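Local coordinates for SusD/RagB family nutrient-binding outer membrane lipoprotein (Bacteroides vulgatus, PDB 4F7A), which probably binds mucin O-glycans at the outer membrane, as the SusD-like nutrient-capturing lipoprotein of a glycan uptake system, at residues Y36-G39 against T43-W46; T48-N53 against M125-D130; G80-A85 against R469-S474; R210-D215 against Q442-Y447. All blocks are in the same frame, centred on the assembly; numbering follows the deposited sequence.

Interaction 1 of 4, residues Y36-G39 against T43-W46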
loop_
_atom_site.group_PDB
_atom_site.type_symbol
_atom_site.label_atom_id
_atom_site.label_comp_id
_atom_site.label_asym_id
_atom_site.label_seq_id
_atom_site.Cartn_x
_atom_site.Cartn_y
_atom_site.Cartn_z
ATOM N N TYR A 36 -3.368 -1.940 -16.438
ATOM C CA TYR A 36 -2.851 -2.458 -17.679
ATOM C C TYR A 36 -3.978 -3.057 -18.500
ATOM O O TYR A 36 -4.727 -3.915 -18.015
ATOM C CB TYR A 36 -1.790 -3.533 -17.388
ATOM C CG TYR A 36 -1.386 -4.327 -18.617
ATOM C CD1 TYR A 36 -0.638 -3.740 -19.628
ATOM C CD2 TYR A 36 -1.790 -5.638 -18.780
ATOM C CE1 TYR A 36 -0.288 -4.453 -20.780
ATOM C CE2 TYR A 36 -1.446 -6.358 -19.918
ATOM C CZ TYR A 36 -0.693 -5.761 -20.902
ATOM O OH TYR A 36 -0.366 -6.472 -22.014
ATOM N N ASP A 37 -4.094 -2.609 -19.750
ATOM C CA ASP A 37 -5.147 -3.060 -20.655
ATOM C C ASP A 37 -4.639 -4.243 -21.488
ATOM O O ASP A 37 -3.847 -4.046 -22.417
ATOM C CB ASP A 37 -5.554 -1.913 -21.587
ATOM C CG ASP A 37 -6.811 -2.217 -22.413
ATOM O OD1 ASP A 37 -7.247 -3.388 -22.523
ATOM O OD2 ASP A 37 -7.383 -1.246 -22.952
ATOM N N TRP A 38 -5.114 -5.440 -21.157
ATOM C CA TRP A 38 -4.723 -6.659 -21.863
ATOM C C TRP A 38 -5.589 -6.901 -23.089
ATOM O O TRP A 38 -5.373 -7.875 -23.796
ATOM C CB TRP A 38 -4.740 -7.883 -20.945
ATOM C CG TRP A 38 -6.102 -8.312 -20.466
ATOM C CD1 TRP A 38 -6.984 -9.112 -21.128
ATOM C CD2 TRP A 38 -6.722 -7.984 -19.217
ATOM N NE1 TRP A 38 -8.117 -9.290 -20.376
ATOM C CE2 TRP A 38 -7.988 -8.601 -19.203
ATOM C CE3 TRP A 38 -6.349 -7.203 -18.124
ATOM C CZ2 TRP A 38 -8.872 -8.472 -18.132
ATOM C CZ3 TRP A 38 -7.224 -7.085 -17.064
ATOM C CH2 TRP A 38 -8.469 -7.709 -17.078
ATOM N N GLY A 39 -6.542 -6.009 -23.352
ATOM C CA GLY A 39 -7.474 -6.149 -24.472
ATOM C C GLY A 39 -8.935 -5.963 -24.084
ATOM O O GLY A 39 -9.798 -5.938 -24.953
ATOM N N THR A 43 -9.759 0.410 -15.748
ATOM C CA THR A 43 -10.554 0.779 -14.575
ATOM C C THR A 43 -11.253 -0.388 -13.867
ATOM O O THR A 43 -11.064 -0.579 -12.649
ATOM C CB THR A 43 -11.609 1.860 -14.897
ATOM O OG1 THR A 43 -10.999 2.930 -15.629
ATOM C CG2 THR A 43 -12.224 2.412 -13.608
ATOM N N TRP A 44 -12.087 -1.133 -14.599
ATOM C CA TRP A 44 -12.883 -2.197 -13.987
ATOM C C TRP A 44 -12.025 -3.329 -13.354
ATOM O O TRP A 44 -12.389 -3.828 -12.286
ATOM C CB TRP A 44 -14.013 -2.709 -14.910
ATOM C CG TRP A 44 -13.544 -3.496 -16.110
ATOM C CD1 TRP A 44 -13.332 -3.029 -17.379
ATOM C CD2 TRP A 44 -13.204 -4.887 -16.126
ATOM N NE1 TRP A 44 -12.880 -4.053 -18.184
ATOM C CE2 TRP A 44 -12.793 -5.202 -17.440
ATOM C CE3 TRP A 44 -13.205 -5.898 -15.151
ATOM C CZ2 TRP A 44 -12.377 -6.487 -17.809
ATOM C CZ3 TRP A 44 -12.798 -7.178 -15.522
ATOM C CH2 TRP A 44 -12.387 -7.457 -16.844
ATOM N N PRO A 45 -10.864 -3.682 -13.944
ATOM C CA PRO A 45 -10.028 -4.667 -13.209
ATOM C C PRO A 45 -9.447 -4.134 -11.913
ATOM O O PRO A 45 -9.505 -4.812 -10.880
ATOM C CB PRO A 45 -8.918 -5.009 -14.211
ATOM C CG PRO A 45 -9.567 -4.746 -15.534
ATOM C CD PRO A 45 -10.319 -3.468 -15.288
ATOM N N TRP A 46 -8.951 -2.900 -11.939
ATOM C CA TRP A 46 -8.389 -2.286 -10.744
ATOM C C TRP A 46 -9.424 -2.201 -9.624
ATOM O O TRP A 46 -9.075 -2.319 -8.446
ATOM C CB TRP A 46 -7.813 -0.903 -11.056
ATOM C CG TRP A 46 -7.215 -0.259 -9.862
ATOM C CD1 TRP A 46 -5.960 -0.472 -9.362
ATOM C CD2 TRP A 46 -7.858 0.651 -8.962
ATOM N NE1 TRP A 46 -5.772 0.269 -8.239
ATOM C CE2 TRP A 46 -6.915 0.975 -7.961
ATOM C CE3 TRP A 46 -9.110 1.271 -8.936
ATOM C CZ2 TRP A 46 -7.204 1.856 -6.910
ATOM C CZ3 TRP A 46 -9.390 2.179 -7.891
ATOM C CH2 TRP A 46 -8.447 2.436 -6.886
#
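Trp38 meets Trp44 and Pro45 from the middle of an Asx turn, in the loop that leads into helix 44-51 of this SusD-like protein. The turn begins at Asp37, whose OD1 accepts a hydrogen bond from Gly39 N at 2.8 Å, with an N-H...acceptor angle of 148°; the donor comes from the anti side, out of the carboxylate plane. Gly41 N, farther along the loop, is a second donor to the same oxygen.

Next comes Trp38, which makes the contact through CZ2, CH2 and CZ3 of its six-membered ring. This ring and that of Trp44 have centroids 5.7 Å apart and planes inclined at 73°, an oblique meeting whose nearest atoms are Trp38 CZ2 and Trp44 CH2. Both indole nitrogens are anchored at Glu40, Trp38 NE1 on the carboxylate and Trp44 NE1 on the backbone O, which helps fix how the two rings are turned. Tyr92, from helix 84-104, stacks on Trp38.

Gly39 ends the turn with a phi of 130°, a value that suits glycine. The tightest approach is made by the proline: Pro45 CG lies 3.5 Å from Trp38 CH2 and 3.6 Å from Trp38 CZ3.

Interaction 2 of 4, residues T48-N53 against M125-D130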
loop_
_atom_site.group_PDB
_atom_site.type_symbol
_atom_site.label_atom_id
_atom_site.label_comp_id
_atom_site.label_asym_id
_atom_site.label_seq_id
_atom_site.Cartn_x
_atom_site.Cartn_y
_atom_site.Cartn_z
ATOM N N THR A 48 -11.649 -4.263 -8.564
ATOM C CA THR A 48 -11.581 -5.483 -7.709
ATOM C C THR A 48 -10.178 -5.867 -7.255
ATOM O O THR A 48 -10.015 -6.502 -6.214
ATOM C CB THR A 48 -12.266 -6.708 -8.390
ATOM O OG1 THR A 48 -11.505 -7.115 -9.535
ATOM C CG2 THR A 48 -13.713 -6.366 -8.827
ATOM N N PHE A 49 -9.159 -5.503 -8.029
ATOM C CA PHE A 49 -7.743 -5.669 -7.633
ATOM C C PHE A 49 -7.515 -5.065 -6.250
ATOM O O PHE A 49 -7.059 -5.735 -5.317
ATOM C CB PHE A 49 -6.838 -4.973 -8.682
ATOM C CG PHE A 49 -5.348 -5.304 -8.581
ATOM C CD1 PHE A 49 -4.549 -4.751 -7.604
ATOM C CD2 PHE A 49 -4.742 -6.114 -9.526
ATOM C CE1 PHE A 49 -3.181 -5.050 -7.549
ATOM C CE2 PHE A 49 -3.394 -6.395 -9.487
ATOM C CZ PHE A 49 -2.616 -5.880 -8.492
ATOM N N GLN A 50 -7.924 -3.813 -6.108
ATOM C CA GLN A 50 -7.630 -3.056 -4.916
ATOM C C GLN A 50 -8.776 -2.251 -4.304
ATOM O O GLN A 50 -8.861 -2.154 -3.074
ATOM C CB GLN A 50 -6.441 -2.154 -5.272
ATOM C CG GLN A 50 -6.201 -0.995 -4.433
ATOM C CD GLN A 50 -4.770 -0.460 -4.543
ATOM O OE1 GLN A 50 -3.954 -0.865 -5.406
ATOM N NE2 GLN A 50 -4.481 0.468 -3.680
ATOM N N ASN A 51 -9.617 -1.609 -5.116
ATOM C CA ASN A 51 -10.528 -0.613 -4.549
ATOM C C ASN A 51 -11.590 -1.209 -3.639
ATOM O O ASN A 51 -11.903 -0.636 -2.583
ATOM C CB ASN A 51 -11.191 0.249 -5.625
ATOM C CG ASN A 51 -11.787 1.519 -5.059
ATOM O OD1 ASN A 51 -12.971 1.782 -5.252
ATOM N ND2 ASN A 51 -10.959 2.331 -4.339
ATOM N N LEU A 52 -12.123 -2.367 -4.021
ATOM C CA LEU A 52 -13.125 -3.036 -3.189
ATOM C C LEU A 52 -12.541 -3.972 -2.115
ATOM O O LEU A 52 -13.292 -4.646 -1.394
ATOM C CB LEU A 52 -14.121 -3.781 -4.047
ATOM C CG LEU A 52 -15.086 -2.940 -4.870
ATOM C CD1 LEU A 52 -15.757 -3.826 -5.914
ATOM C CD2 LEU A 52 -16.146 -2.237 -3.993
ATOM N N ASN A 53 -11.216 -4.020 -2.012
ATOM C CA ASN A 53 -10.536 -4.752 -0.955
ATOM C C ASN A 53 -9.683 -3.789 -0.103
ATOM O O ASN A 53 -10.180 -3.121 0.799
ATOM C CB ASN A 53 -9.684 -5.863 -1.586
ATOM C CG ASN A 53 -10.511 -6.865 -2.320
ATOM O OD1 ASN A 53 -11.192 -7.689 -1.701
ATOM N ND2 ASN A 53 -10.453 -6.824 -3.631
HETATM N N MSE A 125 5.479 -7.575 -6.114
HETATM C CA MSE A 125 5.129 -8.824 -5.469
HETATM C C MSE A 125 5.057 -8.746 -3.941
HETATM O O MSE A 125 4.403 -9.569 -3.327
HETATM C CB MSE A 125 6.080 -9.937 -5.911
HETATM C CG MSE A 125 6.058 -10.177 -7.424
HETATM SE SE MSE A 125 4.296 -10.369 -8.168
HETATM C CE MSE A 125 3.917 -12.136 -7.482
ATOM N N HIS A 126 5.700 -7.768 -3.317
ATOM C CA HIS A 126 5.538 -7.634 -1.862
ATOM C C HIS A 126 4.088 -7.252 -1.585
ATOM O O HIS A 126 3.533 -7.670 -0.580
ATOM C CB HIS A 126 6.561 -6.662 -1.228
ATOM C CG HIS A 126 6.150 -5.221 -1.264
ATOM N ND1 HIS A 126 6.249 -4.456 -2.399
ATOM C CD2 HIS A 126 5.598 -4.426 -0.320
ATOM C CE1 HIS A 126 5.800 -3.236 -2.147
ATOM N NE2 HIS A 126 5.391 -3.194 -0.893
ATOM N N ARG A 127 3.458 -6.503 -2.504
ATOM C CA ARG A 127 2.031 -6.178 -2.380
ATOM C C ARG A 127 1.114 -7.428 -2.409
ATOM O O ARG A 127 0.075 -7.450 -1.748
ATOM C CB ARG A 127 1.618 -5.211 -3.489
ATOM C CG ARG A 127 2.169 -3.801 -3.308
ATOM C CD ARG A 127 2.202 -3.009 -4.621
ATOM N NE ARG A 127 0.937 -2.927 -5.358
ATOM C CZ ARG A 127 -0.039 -2.033 -5.138
ATOM N NH1 ARG A 127 0.027 -1.146 -4.157
ATOM N NH2 ARG A 127 -1.111 -2.027 -5.920
ATOM N N ILE A 128 1.532 -8.456 -3.145
ATOM C CA ILE A 128 0.777 -9.714 -3.243
ATOM C C ILE A 128 0.969 -10.596 -2.001
ATOM O O ILE A 128 -0.011 -11.085 -1.449
ATOM C CB ILE A 128 1.146 -10.489 -4.550
ATOM C CG1 ILE A 128 0.927 -9.584 -5.785
ATOM C CG2 ILE A 128 0.366 -11.802 -4.658
ATOM C CD1 ILE A 128 -0.508 -9.013 -5.921
ATOM N N THR A 129 2.207 -10.803 -1.550
ATOM C CA THR A 129 2.393 -11.566 -0.323
ATOM C C THR A 129 1.738 -10.847 0.833
ATOM O O THR A 129 1.194 -11.498 1.710
ATOM C CB THR A 129 3.874 -11.929 0.033
ATOM O OG1 THR A 129 3.876 -12.688 1.261
ATOM C CG2 THR A 129 4.724 -10.689 0.215
ATOM N N ASP A 130 1.773 -9.524 0.847
ATOM C CA ASP A 130 1.136 -8.793 1.962
ATOM C C ASP A 130 -0.411 -8.933 1.960
ATOM O O ASP A 130 -1.068 -8.693 2.981
ATOM C CB ASP A 130 1.547 -7.312 1.957
ATOM C CG ASP A 130 2.997 -7.093 2.349
ATOM O OD1 ASP A 130 3.688 -8.056 2.807
ATOM O OD2 ASP A 130 3.458 -5.944 2.168
#
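Gln50 and Arg127 join helix 44-51 to helix 111-132 in the buried interior of the mainly helical SusD-like fold. The helices stand well apart here, with Phe49 CA and Ile128 CA separated by 10.4 Å, so long side chains have to span the gap.

The polar link is one hydrogen bond, from Arg127 NH2 to Gln50 OE1 at 3.1 Å. It is moderately bent at hydrogen (151°), and the donor is tilted from the carbonyl plane of the amide. Gln50 reaches across with an extended chain. Arg127 instead bends at chi3 (54°), which turns an edge of its guanidinium to the oxygen.

The ring contact is slighter: Phe49 CE1 comes obliquely to 4.0 Å from Arg127 NH2, ring and guanidinium planes 18° apart. The phenyl ring also touches Thr89 of helix 84-104.

Outside the two segments, Glu434 OE2 takes a salt bridge from Arg127 NH1 and a hydrogen bond from Gln50 NE2, while Asp55 also accepts from NE2 and the arginine has a further polar partner at Ile32. With NE2 held by acidic groups and OE1 by a cation, the amide orientation is well determined, and the buried arginine charge is probably balanced by Glu434.

Interaction 3 of 4, residues G80-A85 against R469-S474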
loop_
_atom_site.group_PDB
_atom_site.type_symbol
_atom_site.label_atom_id
_atom_site.label_comp_id
_atom_site.label_asym_id
_atom_site.label_seq_id
_atom_site.Cartn_x
_atom_site.Cartn_y
_atom_site.Cartn_z
ATOM N N GLY A 80 -14.657 -13.599 -6.167
ATOM C CA GLY A 80 -14.182 -12.965 -7.412
ATOM C C GLY A 80 -13.382 -11.699 -7.147
ATOM O O GLY A 80 -12.377 -11.420 -7.832
ATOM N N TRP A 81 -13.776 -10.955 -6.120
ATOM C CA TRP A 81 -13.085 -9.701 -5.787
ATOM C C TRP A 81 -11.773 -9.961 -5.071
ATOM O O TRP A 81 -10.749 -9.368 -5.408
ATOM C CB TRP A 81 -13.930 -8.821 -4.884
ATOM C CG TRP A 81 -15.259 -8.417 -5.422
ATOM C CD1 TRP A 81 -15.786 -8.690 -6.645
ATOM C CD2 TRP A 81 -16.209 -7.601 -4.745
ATOM N NE1 TRP A 81 -17.039 -8.124 -6.756
ATOM C CE2 TRP A 81 -17.316 -7.448 -5.594
ATOM C CE3 TRP A 81 -16.253 -7.029 -3.468
ATOM C CZ2 TRP A 81 -18.438 -6.708 -5.228
ATOM C CZ3 TRP A 81 -17.369 -6.300 -3.108
ATOM C CH2 TRP A 81 -18.451 -6.157 -3.978
ATOM N N THR A 82 -11.795 -10.826 -4.057
ATOM C CA THR A 82 -10.591 -11.053 -3.290
ATOM C C THR A 82 -9.475 -11.758 -4.065
ATOM O O THR A 82 -8.307 -11.636 -3.698
ATOM C CB THR A 82 -10.870 -11.820 -1.984
ATOM O OG1 THR A 82 -11.331 -13.126 -2.295
ATOM C CG2 THR A 82 -11.885 -11.053 -1.077
ATOM N N ALA A 83 -9.820 -12.484 -5.129
ATOM C CA ALA A 83 -8.825 -13.183 -5.934
ATOM C C ALA A 83 -8.112 -12.274 -6.942
ATOM O O ALA A 83 -7.121 -12.681 -7.562
ATOM C CB ALA A 83 -9.499 -14.330 -6.707
ATOM N N SER A 84 -8.638 -11.069 -7.155
ATOM C CA SER A 84 -8.207 -10.255 -8.278
ATOM C C SER A 84 -6.745 -9.825 -8.269
ATOM O O SER A 84 -6.089 -9.870 -9.309
ATOM C CB SER A 84 -9.120 -9.041 -8.440
ATOM O OG SER A 84 -10.345 -9.459 -9.012
ATOM N N ALA A 85 -6.224 -9.415 -7.117
ATOM C CA ALA A 85 -4.826 -8.985 -7.042
ATOM C C ALA A 85 -3.918 -10.145 -7.507
ATOM O O ALA A 85 -3.039 -9.972 -8.366
ATOM C CB ALA A 85 -4.480 -8.529 -5.632
ATOM N N ARG A 469 -7.413 -10.056 8.506
ATOM C CA ARG A 469 -5.966 -10.248 8.565
ATOM C C ARG A 469 -5.306 -10.421 7.194
ATOM O O ARG A 469 -4.092 -10.276 7.068
ATOM C CB ARG A 469 -5.647 -11.496 9.392
ATOM C CG ARG A 469 -6.087 -11.478 10.852
ATOM C CD ARG A 469 -5.276 -10.470 11.683
ATOM N NE ARG A 469 -5.871 -9.138 11.679
ATOM C CZ ARG A 469 -5.205 -7.998 11.887
ATOM N NH1 ARG A 469 -3.877 -8.009 12.004
ATOM N NH2 ARG A 469 -5.866 -6.831 11.926
ATOM N N ARG A 470 -6.102 -10.807 6.198
ATOM C CA ARG A 470 -5.605 -11.181 4.884
ATOM C C ARG A 470 -6.791 -11.435 3.979
ATOM O O ARG A 470 -7.935 -11.502 4.428
ATOM C CB ARG A 470 -4.759 -12.465 4.951
ATOM C CG ARG A 470 -5.553 -13.725 5.351
ATOM C CD ARG A 470 -4.692 -14.940 5.482
ATOM N NE ARG A 470 -4.265 -15.489 4.204
ATOM C CZ ARG A 470 -4.943 -16.379 3.473
ATOM N NH1 ARG A 470 -6.122 -16.860 3.871
ATOM N NH2 ARG A 470 -4.408 -16.821 2.334
ATOM N N LEU A 471 -6.505 -11.617 2.700
ATOM C CA LEU A 471 -7.495 -12.141 1.765
ATOM C C LEU A 471 -7.247 -13.621 1.529
ATOM O O LEU A 471 -6.093 -14.078 1.508
ATOM C CB LEU A 471 -7.447 -11.391 0.426
ATOM C CG LEU A 471 -7.728 -9.881 0.493
ATOM C CD1 LEU A 471 -7.809 -9.317 -0.946
ATOM C CD2 LEU A 471 -8.987 -9.541 1.328
ATOM N N PRO A 472 -8.318 -14.389 1.336
ATOM C CA PRO A 472 -8.113 -15.813 0.994
ATOM C C PRO A 472 -7.399 -16.001 -0.333
ATOM O O PRO A 472 -7.454 -15.130 -1.184
ATOM C CB PRO A 472 -9.534 -16.378 0.903
ATOM C CG PRO A 472 -10.382 -15.404 1.681
ATOM C CD PRO A 472 -9.742 -14.048 1.440
ATOM N N PHE A 473 -6.747 -17.145 -0.500
ATOM C CA PHE A 473 -6.112 -17.475 -1.760
ATOM C C PHE A 473 -7.108 -17.477 -2.936
ATOM O O PHE A 473 -8.322 -17.653 -2.764
ATOM C CB PHE A 473 -5.415 -18.842 -1.685
ATOM C CG PHE A 473 -4.304 -18.919 -0.691
ATOM C CD1 PHE A 473 -3.188 -18.114 -0.831
ATOM C CD2 PHE A 473 -4.335 -19.857 0.338
ATOM C CE1 PHE A 473 -2.154 -18.199 0.049
ATOM C CE2 PHE A 473 -3.306 -19.946 1.239
ATOM C CZ PHE A 473 -2.196 -19.094 1.089
ATOM N N SER A 474 -6.587 -17.248 -4.127
ATOM C CA SER A 474 -7.421 -17.242 -5.329
ATOM C C SER A 474 -8.017 -18.614 -5.588
ATOM O O SER A 474 -7.263 -19.559 -5.876
ATOM C CB SER A 474 -6.605 -16.851 -6.548
ATOM O OG SER A 474 -7.383 -17.044 -7.724
HETATM O O HOH W 1 -9.384 -14.769 -3.102
#
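Two close backbone approaches define this contact, Thr82 CA to Leu471 CA at 6.0 Å and Ala83 CA to Ser474 CA at 4.3 Å, where the non-helical chain 469-474 runs past the junction of helices 79-82 and 84-104. It is a loop-on-helix contact in the buried part of the SusD-like fold, and it brings a late part of the sequence onto an early helical region.

The two methyls of Leu471 divide the work. CD1 rests against the backbone, 3.6 Å from Thr82 O, while CD2 faces the threonine methyl, 4.1 Å from Thr82 CG2. That carbonyl oxygen is also hydrogen-bonded by Tyr132 OH of helix 111-132. Farther along, Ala83 CB packs on Ser474 OG at 3.6 Å. The serine OG lies anti to its own N (chi1 171°), from where it caps a backbone N at the start of helix 475-480 and bonds Asn87 OD1.

The polar crossing is made through water 1. It lies 2.7 Å from Thr82 OG1 in a hydrogen bond and appears to donate to Pro472 O, also at 2.7 Å. Within 469-474, Arg470 NH2 sits 3.3 Å above the centre of the Phe473 ring, and the arginine also forms a salt bridge with Asp496.

Direct contact is therefore made mostly by methyl groups against backbone and small side chains, with the bridging water supplying the polar connection. This water lets a threonine hydroxyl and a proline carbonyl be linked without touching.

Interaction 4 of 4, residues R210-D215 against Q442-Y447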
loop_
_atom_site.group_PDB
_atom_site.type_symbol
_atom_site.label_atom_id
_atom_site.label_comp_id
_atom_site.label_asym_id
_atom_site.label_seq_id
_atom_site.Cartn_x
_atom_site.Cartn_y
_atom_site.Cartn_z
ATOM N N ARG A 210 8.417 -3.749 8.093
ATOM C CA ARG A 210 7.359 -4.752 8.048
ATOM C C ARG A 210 7.700 -5.991 8.895
ATOM O O ARG A 210 6.841 -6.528 9.575
ATOM C CB ARG A 210 7.063 -5.223 6.619
ATOM C CG ARG A 210 5.782 -6.113 6.558
ATOM C CD ARG A 210 4.501 -5.303 6.353
ATOM N NE ARG A 210 4.420 -4.896 4.962
ATOM C CZ ARG A 210 4.390 -3.645 4.507
ATOM N NH1 ARG A 210 4.394 -2.606 5.328
ATOM N NH2 ARG A 210 4.357 -3.430 3.197
ATOM N N VAL A 211 8.948 -6.458 8.825
ATOM C CA VAL A 211 9.321 -7.697 9.509
ATOM C C VAL A 211 9.829 -7.447 10.939
ATOM O O VAL A 211 10.253 -8.387 11.591
ATOM C CB VAL A 211 10.376 -8.533 8.729
ATOM C CG1 VAL A 211 9.902 -8.780 7.296
ATOM C CG2 VAL A 211 11.739 -7.870 8.746
ATOM N N SER A 212 9.771 -6.200 11.423
ATOM C CA SER A 212 10.400 -5.838 12.714
ATOM C C SER A 212 9.800 -6.509 13.949
ATOM O O SER A 212 10.524 -6.728 14.921
ATOM C CB SER A 212 10.452 -4.318 12.911
ATOM O OG SER A 212 9.150 -3.762 12.928
ATOM N N ASN A 213 8.506 -6.855 13.917
ATOM C CA ASN A 213 7.870 -7.536 15.050
ATOM C C ASN A 213 8.147 -9.021 15.042
ATOM O O ASN A 213 8.366 -9.590 16.099
ATOM C CB ASN A 213 6.363 -7.328 15.083
ATOM C CG ASN A 213 5.974 -5.923 15.427
ATOM O OD1 ASN A 213 6.690 -5.208 16.172
ATOM N ND2 ASN A 213 4.808 -5.516 14.937
ATOM N N VAL A 214 8.156 -9.640 13.859
ATOM C CA VAL A 214 8.425 -11.089 13.744
ATOM C C VAL A 214 9.894 -11.468 13.768
ATOM O O VAL A 214 10.251 -12.546 14.274
ATOM C CB VAL A 214 7.724 -11.713 12.482
ATOM C CG1 VAL A 214 8.360 -11.235 11.183
ATOM C CG2 VAL A 214 7.740 -13.236 12.548
ATOM N N ASP A 215 10.758 -10.616 13.224
ATOM C CA ASP A 215 12.174 -10.957 13.061
ATOM C C ASP A 215 13.055 -9.722 13.214
ATOM O O ASP A 215 13.480 -9.094 12.221
ATOM C CB ASP A 215 12.394 -11.637 11.708
ATOM C CG ASP A 215 13.740 -12.357 11.604
ATOM O OD1 ASP A 215 14.678 -12.009 12.330
ATOM O OD2 ASP A 215 13.874 -13.266 10.753
ATOM N N GLN A 442 -1.560 -1.316 8.900
ATOM C CA GLN A 442 -2.594 -1.424 9.918
ATOM C C GLN A 442 -2.678 -2.835 10.523
ATOM O O GLN A 442 -2.811 -3.006 11.740
ATOM C CB GLN A 442 -3.932 -1.000 9.337
ATOM C CG GLN A 442 -5.068 -0.996 10.346
ATOM C CD GLN A 442 -5.805 -2.316 10.457
ATOM O OE1 GLN A 442 -5.731 -3.166 9.571
ATOM N NE2 GLN A 442 -6.552 -2.474 11.539
ATOM N N ARG A 443 -2.566 -3.840 9.658
ATOM C CA ARG A 443 -2.548 -5.227 10.107
ATOM C C ARG A 443 -1.287 -5.554 10.884
ATOM O O ARG A 443 -1.342 -6.288 11.864
ATOM C CB ARG A 443 -2.727 -6.191 8.932
ATOM C CG ARG A 443 -4.133 -6.094 8.325
ATOM C CD ARG A 443 -4.300 -6.988 7.136
ATOM N NE ARG A 443 -3.658 -6.393 5.958
ATOM C CZ ARG A 443 -2.988 -7.073 5.028
ATOM N NH1 ARG A 443 -2.853 -8.395 5.124
ATOM N NH2 ARG A 443 -2.447 -6.425 4.007
ATOM N N ARG A 444 -0.163 -4.978 10.462
ATOM C CA ARG A 444 1.118 -5.274 11.058
ATOM C C ARG A 444 1.212 -4.653 12.456
ATOM O O ARG A 444 1.636 -5.306 13.414
ATOM C CB ARG A 444 2.234 -4.747 10.139
ATOM C CG ARG A 444 3.612 -5.381 10.343
ATOM C CD ARG A 444 4.614 -4.578 11.120
ATOM N NE ARG A 444 4.884 -3.219 10.609
ATOM C CZ ARG A 444 5.654 -2.338 11.258
ATOM N NH1 ARG A 444 6.246 -2.660 12.407
ATOM N NH2 ARG A 444 5.819 -1.127 10.777
ATOM N N THR A 445 0.763 -3.409 12.587
ATOM C CA THR A 445 1.003 -2.655 13.843
ATOM C C THR A 445 -0.221 -2.445 14.723
ATOM O O THR A 445 -0.085 -2.018 15.884
ATOM C CB THR A 445 1.532 -1.253 13.526
ATOM O OG1 THR A 445 0.499 -0.484 12.892
ATOM C CG2 THR A 445 2.772 -1.317 12.598
ATOM N N GLY A 446 -1.418 -2.621 14.155
ATOM C CA GLY A 446 -2.666 -2.270 14.843
ATOM C C GLY A 446 -3.080 -0.810 14.711
ATOM O O GLY A 446 -4.108 -0.390 15.277
ATOM N N TYR A 447 -2.299 -0.040 13.948
ATOM C CA TYR A 447 -2.497 1.391 13.807
ATOM C C TYR A 447 -2.674 1.782 12.341
ATOM O O TYR A 447 -2.100 1.161 11.451
ATOM C CB TYR A 447 -1.319 2.155 14.397
ATOM C CG TYR A 447 -1.022 1.801 15.854
ATOM C CD1 TYR A 447 -2.020 1.829 16.818
ATOM C CD2 TYR A 447 0.261 1.441 16.259
ATOM C CE1 TYR A 447 -1.766 1.487 18.161
ATOM C CE2 TYR A 447 0.537 1.149 17.614
ATOM C CZ TYR A 447 -0.497 1.143 18.549
ATOM O OH TYR A 447 -0.229 0.832 19.879
HETATM O O HOH W 2 3.184 -7.616 13.662
#
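Arg444 lays its bent chain over the backbone of Arg210, and the two arginines pass each other obliquely with guanidinium planes 36° apart. Arg444 CD comes to 3.3 Å from Arg210 O, and Arg444 CG is 4.1 Å from Arg210 CD, so the methylenes of Arg444 rest on the carbonyl oxygen and the side-chain CD of Arg210. Bends at chi2 and chi3 fold Arg444 back until one face of its guanidinium looks onto Arg210 CA; the opposite face is covered by its own neighbour, Thr445 CG2, 3.3 Å above the plane and over its centre.

The charged ends keep farther apart, Arg210 NH1 lying 5.3 Å from Arg444 NE. Glu441 bridges them, taking a salt bridge from each arginine, while Glu343 pairs with Arg444, and Glu437 and Asp130 with Arg210. These acids would be expected to offset the like charges.

The contact sits where the helix 435-445 of this helical, TPR-like fold ends beside the turn after helix 193-210. Thr445 OG1 accepts from Tyr447 N in an ST turn, and Gly446, with positive phi, takes the chain out of the helix.

Asn213 crosses Arg444 at about a right angle, its amide plane 47° from the guanidinium. Its ND2 donates to water 2 at 2.9 Å, and that water donates in turn to Arg444 O at 2.8 Å. Asn213 OD1 is held by Arg347. Ser212 OG lies 3.1 Å from Arg444 NH1, but at a poor angle for a bond, and its hydrogen-bond partner is instead Met209 O.

Overall arrangement
From the N terminus, interaction 1 closes first, a tight loop of the chain leading into helix 44-51. The same helix then opens interaction 2, which closes at helix 111-132; Trp46 packs on Asn51 between them. Interaction 3 starts at residues 80-85, within that second loop, and closes only at 469-474, so the two cross. Thr48 OG1 and Ser84 OG, probably hydrogen-bonded, join them locally. Interaction 4 falls wholly within the span of interaction 3 and ties the turn after helix 193-210 to helix 435-445. An Asp130-Arg210 salt bridge connects it to interaction 2, and Arg443 NH1 probably bonds both Asp130 O and Arg469 O, joining interactions 2, 3 and 4.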